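Local structure of heat shock protein, putative (Plasmodium falciparum, 1Y6Z) at residues I73-R79 against G99-N105. The protein is a member of the Hsp90 family, probably an ATP-dependent chaperone that binds unfolded proteins, represented here by its middle domain. Numbering follows the deposited sequence.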
ATOM      1  N   ILE B  73      12.520 -13.770  14.704  1.00 32.01           N
ATOM      2  CA  ILE B  73      11.803 -12.812  15.513  1.00 28.71           C
ATOM      3  C   ILE B  73      11.658 -13.261  16.979  1.00 28.86           C
ATOM      4  O   ILE B  73      11.156 -14.356  17.283  1.00 26.39           O
ATOM      5  CB  ILE B  73      10.459 -12.461  14.881  1.00 28.68           C
ATOM      6  CG1 ILE B  73      10.696 -11.910  13.442  1.00 28.09           C
ATOM      7  CG2 ILE B  73       9.735 -11.478  15.714  1.00 27.83           C
ATOM      8  CD1 ILE B  73       9.426 -11.383  12.819  1.00 32.91           C
ATOM      9  N   ARG B  74      12.138 -12.411  17.861  1.00 28.11           N
ATOM     10  CA  ARG B  74      12.144 -12.668  19.316  1.00 29.36           C
ATOM     11  C   ARG B  74      10.869 -12.077  19.939  1.00 30.37           C
ATOM     12  O   ARG B  74      10.604 -10.875  19.803  1.00 30.29           O
ATOM     13  CB  ARG B  74      13.350 -11.988  19.938  1.00 28.26           C
ATOM     14  CG  ARG B  74      14.692 -12.545  19.465  1.00 28.62           C
ATOM     15  CD  ARG B  74      15.755 -11.646  19.978  1.00 31.56           C
ATOM     16  NE  ARG B  74      15.767 -11.645  21.441  1.00 36.02           N
ATOM     17  CZ  ARG B  74      16.497 -12.499  22.166  1.00 42.06           C
ATOM     18  NH1 ARG B  74      17.251 -13.410  21.569  1.00 38.22           N
ATOM     19  NH2 ARG B  74      16.483 -12.440  23.490  1.00 44.32           N
ATOM     20  N   LEU B  75      10.086 -12.933  20.590  1.00 31.12           N
ATOM     21  CA  LEU B  75       8.933 -12.511  21.306  1.00 32.52           C
ATOM     22  C   LEU B  75       9.258 -12.168  22.788  1.00 33.69           C
ATOM     23  O   LEU B  75       9.910 -12.944  23.510  1.00 33.25           O
ATOM     24  CB  LEU B  75       7.842 -13.569  21.267  1.00 32.83           C
ATOM     25  CG  LEU B  75       6.714 -13.247  22.272  1.00 34.94           C
ATOM     26  CD1 LEU B  75       5.692 -12.250  21.741  1.00 39.11           C
ATOM     27  CD2 LEU B  75       6.012 -14.526  22.759  1.00 38.09           C
ATOM     28  N   TYR B  76       8.758 -11.019  23.217  1.00 35.05           N
ATOM     29  CA  TYR B  76       8.824 -10.586  24.598  1.00 37.23           C
ATOM     30  C   TYR B  76       7.348 -10.439  25.005  1.00 39.73           C
ATOM     31  O   TYR B  76       6.480 -10.102  24.175  1.00 40.82           O
ATOM     32  CB  TYR B  76       9.590  -9.257  24.728  1.00 36.61           C
ATOM     33  CG  TYR B  76      11.082  -9.309  24.372  1.00 36.22           C
ATOM     34  CD1 TYR B  76      11.482  -9.268  23.045  1.00 31.89           C
ATOM     35  CD2 TYR B  76      12.087  -9.433  25.367  1.00 34.28           C
ATOM     36  CE1 TYR B  76      12.771  -9.317  22.685  1.00 33.96           C
ATOM     37  CE2 TYR B  76      13.445  -9.489  25.007  1.00 34.75           C
ATOM     38  CZ  TYR B  76      13.764  -9.418  23.641  1.00 35.92           C
ATOM     39  OH  TYR B  76      15.053  -9.454  23.169  1.00 35.89           O
ATOM     40  N   VAL B  77       7.052 -10.745  26.263  1.00 42.26           N
ATOM     41  CA  VAL B  77       5.766 -10.384  26.862  1.00 43.74           C
ATOM     42  C   VAL B  77       6.160  -9.533  28.062  1.00 44.99           C
ATOM     43  O   VAL B  77       7.117  -9.865  28.774  1.00 46.69           O
ATOM     44  CB  VAL B  77       4.906 -11.631  27.256  1.00 43.76           C
ATOM     45  CG1 VAL B  77       3.569 -11.225  27.833  1.00 43.27           C
ATOM     46  CG2 VAL B  77       4.644 -12.503  26.037  1.00 44.61           C
ATOM     47  N   LYS B  78       5.471  -8.413  28.245  1.00 46.10           N
ATOM     48  CA  LYS B  78       5.761  -7.468  29.331  1.00 47.20           C
ATOM     49  C   LYS B  78       7.263  -7.285  29.559  1.00 46.68           C
ATOM     50  O   LYS B  78       7.737  -7.205  30.703  1.00 46.41           O
ATOM     51  CB  LYS B  78       5.048  -7.880  30.639  1.00 47.80           C
ATOM     52  CG  LYS B  78       3.556  -8.222  30.507  1.00 49.48           C
ATOM     53  CD  LYS B  78       2.976  -8.731  31.839  1.00 49.16           C
ATOM     54  CE  LYS B  78       1.444  -8.649  31.868  1.00 51.43           C
ATOM     55  NZ  LYS B  78       0.934  -8.576  33.297  1.00 53.03           N
ATOM     56  N   ARG B  79       7.999  -7.207  28.446  1.00 45.96           N
ATOM     57  CA  ARG B  79       9.470  -7.017  28.409  1.00 44.80           C
ATOM     58  C   ARG B  79      10.302  -8.212  28.874  1.00 43.68           C
ATOM     59  O   ARG B  79      11.519  -8.131  28.956  1.00 43.14           O
ATOM     60  CB  ARG B  79       9.891  -5.716  29.100  1.00 45.25           C
ATOM     61  CG  ARG B  79       9.024  -4.538  28.693  1.00 48.30           C
ATOM     62  CD  ARG B  79       9.233  -3.302  29.550  1.00 54.76           C
ATOM     63  NE  ARG B  79      10.632  -3.138  29.929  1.00 57.59           N
ATOM     64  CZ  ARG B  79      11.090  -3.295  31.165  1.00 60.56           C
ATOM     65  NH1 ARG B  79      12.387  -3.142  31.417  1.00 61.82           N
ATOM     66  NH2 ARG B  79      10.252  -3.611  32.147  1.00 62.44           N
ATOM     67  N   GLY B  99      13.979  -9.373  14.232  1.00 22.74           N
ATOM     68  CA  GLY B  99      13.254  -8.313  14.912  1.00 23.40           C
ATOM     69  C   GLY B  99      12.711  -8.748  16.270  1.00 23.68           C
ATOM     70  O   GLY B  99      12.966  -9.869  16.733  1.00 23.12           O
ATOM     71  N   ILE B 100      11.985  -7.830  16.896  1.00 23.46           N
ATOM     72  CA  ILE B 100      11.421  -8.100  18.183  1.00 25.58           C
ATOM     73  C   ILE B 100       9.951  -7.736  18.149  1.00 26.53           C
ATOM     74  O   ILE B 100       9.536  -6.818  17.439  1.00 25.94           O
ATOM     75  CB  ILE B 100      12.212  -7.388  19.360  1.00 25.79           C
ATOM     76  CG1 ILE B 100      11.877  -5.904  19.458  1.00 28.99           C
ATOM     77  CG2 ILE B 100      13.805  -7.627  19.253  1.00 26.08           C
ATOM     78  CD1 ILE B 100      10.607  -5.581  20.335  1.00 32.09           C
ATOM     79  N   VAL B 101       9.167  -8.440  18.950  1.00 29.06           N
ATOM     80  CA  VAL B 101       7.807  -7.996  19.268  1.00 31.54           C
ATOM     81  C   VAL B 101       7.676  -8.019  20.801  1.00 33.61           C
ATOM     82  O   VAL B 101       8.012  -9.031  21.426  1.00 33.73           O
ATOM     83  CB  VAL B 101       6.748  -8.961  18.695  1.00 33.00           C
ATOM     84  CG1 VAL B 101       5.312  -8.476  19.110  1.00 33.81           C
ATOM     85  CG2 VAL B 101       6.858  -9.083  17.196  1.00 32.54           C
ATOM     86  N   ASP B 102       7.236  -6.917  21.396  1.00 34.71           N
ATOM     87  CA  ASP B 102       6.900  -6.949  22.830  1.00 37.89           C
ATOM     88  C   ASP B 102       5.431  -6.661  23.006  1.00 40.79           C
ATOM     89  O   ASP B 102       4.990  -5.538  22.759  1.00 40.67           O
ATOM     90  CB  ASP B 102       7.704  -5.927  23.597  1.00 36.93           C
ATOM     91  CG  ASP B 102       7.552  -6.064  25.123  1.00 37.81           C
ATOM     92  OD1 ASP B 102       8.260  -5.345  25.831  1.00 39.83           O
ATOM     93  OD2 ASP B 102       6.765  -6.890  25.607  1.00 35.53           O
ATOM     94  N   SER B 103       4.711  -7.693  23.439  1.00 44.40           N
ATOM     95  CA  SER B 103       3.268  -7.687  23.649  1.00 48.11           C
ATOM     96  C   SER B 103       2.889  -7.422  25.110  1.00 50.83           C
ATOM     97  O   SER B 103       3.565  -7.868  26.034  1.00 51.25           O
ATOM     98  CB  SER B 103       2.698  -9.044  23.229  1.00 48.01           C
ATOM     99  OG  SER B 103       1.314  -8.942  22.946  1.00 49.79           O
ATOM    100  N   GLU B 104       1.792  -6.694  25.311  1.00 54.42           N
ATOM    101  CA  GLU B 104       1.215  -6.514  26.653  1.00 57.41           C
ATOM    102  C   GLU B 104       0.471  -7.766  27.161  1.00 58.46           C
ATOM    103  O   GLU B 104       0.311  -7.966  28.374  1.00 59.31           O
ATOM    104  CB  GLU B 104       0.260  -5.309  26.651  1.00 58.05           C
ATOM    105  CG  GLU B 104      -0.019  -4.715  28.030  1.00 61.61           C
ATOM    106  CD  GLU B 104       1.215  -4.063  28.635  1.00 65.24           C
ATOM    107  OE1 GLU B 104       1.743  -4.629  29.621  1.00 67.30           O
ATOM    108  OE2 GLU B 104       1.654  -2.998  28.120  1.00 65.45           O
ATOM    109  N   ASN B 105       0.035  -8.608  26.227  1.00 59.83           N
ATOM    110  CA  ASN B 105      -0.909  -9.688  26.494  1.00 60.68           C
ATOM    111  C   ASN B 105      -0.329 -11.048  26.135  1.00 60.81           C
ATOM    112  O   ASN B 105       0.695 -11.449  26.688  1.00 60.76           O
ATOM    113  CB  ASN B 105      -2.215  -9.447  25.721  1.00 61.28           C
ATOM    114  CG  ASN B 105      -3.027  -8.257  26.275  1.00 62.96           C
ATOM    115  OD1 ASN B 105      -2.621  -7.604  27.249  1.00 64.67           O
ATOM    116  ND2 ASN B 105      -4.173  -7.973  25.649  1.00 62.41           N
TER
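R74 and Y76 bond through their backbones to G99, V101 and S103, joining two parallel strands. Four backbone hydrogen bonds run between the strands, among them R74 N to G99 O at 2.9 Å and Y76 N to V101 O at 2.8 Å. K78 N adds a fifth from just beyond the strand end, to S103 O at 3.0 Å.

The D102 carboxylate grips the turn beyond strand 73-77. D102 CG lies anti to the backbone N (chi1 -171°), which carries the group past Y76 CB toward R79. R79 N donates to D102 OD2 at 3.1 Å, on the syn side and 20° out of the carboxylate plane. D102 OD1 accepts a hydrogen bond from W7 NE1, so the buried carboxylate has a bond at each oxygen. Within segment 73-79, R74 NE donates to Y76 OH at 2.9 Å.

Both strands are inner strands of the mixed five-stranded sheet of the Hsp90 middle domain, flanked by 47-53 and 80-83.

Apolar contacts lie on both faces. Y76 CE1 meets I100 CB obliquely at 3.9 Å, on the face covered by W7 and helix 16-27. On the other face I73 CG2 touches V101 CG2 at 4.0 Å, and helix 121-141 packs against V101 through I124 and I128.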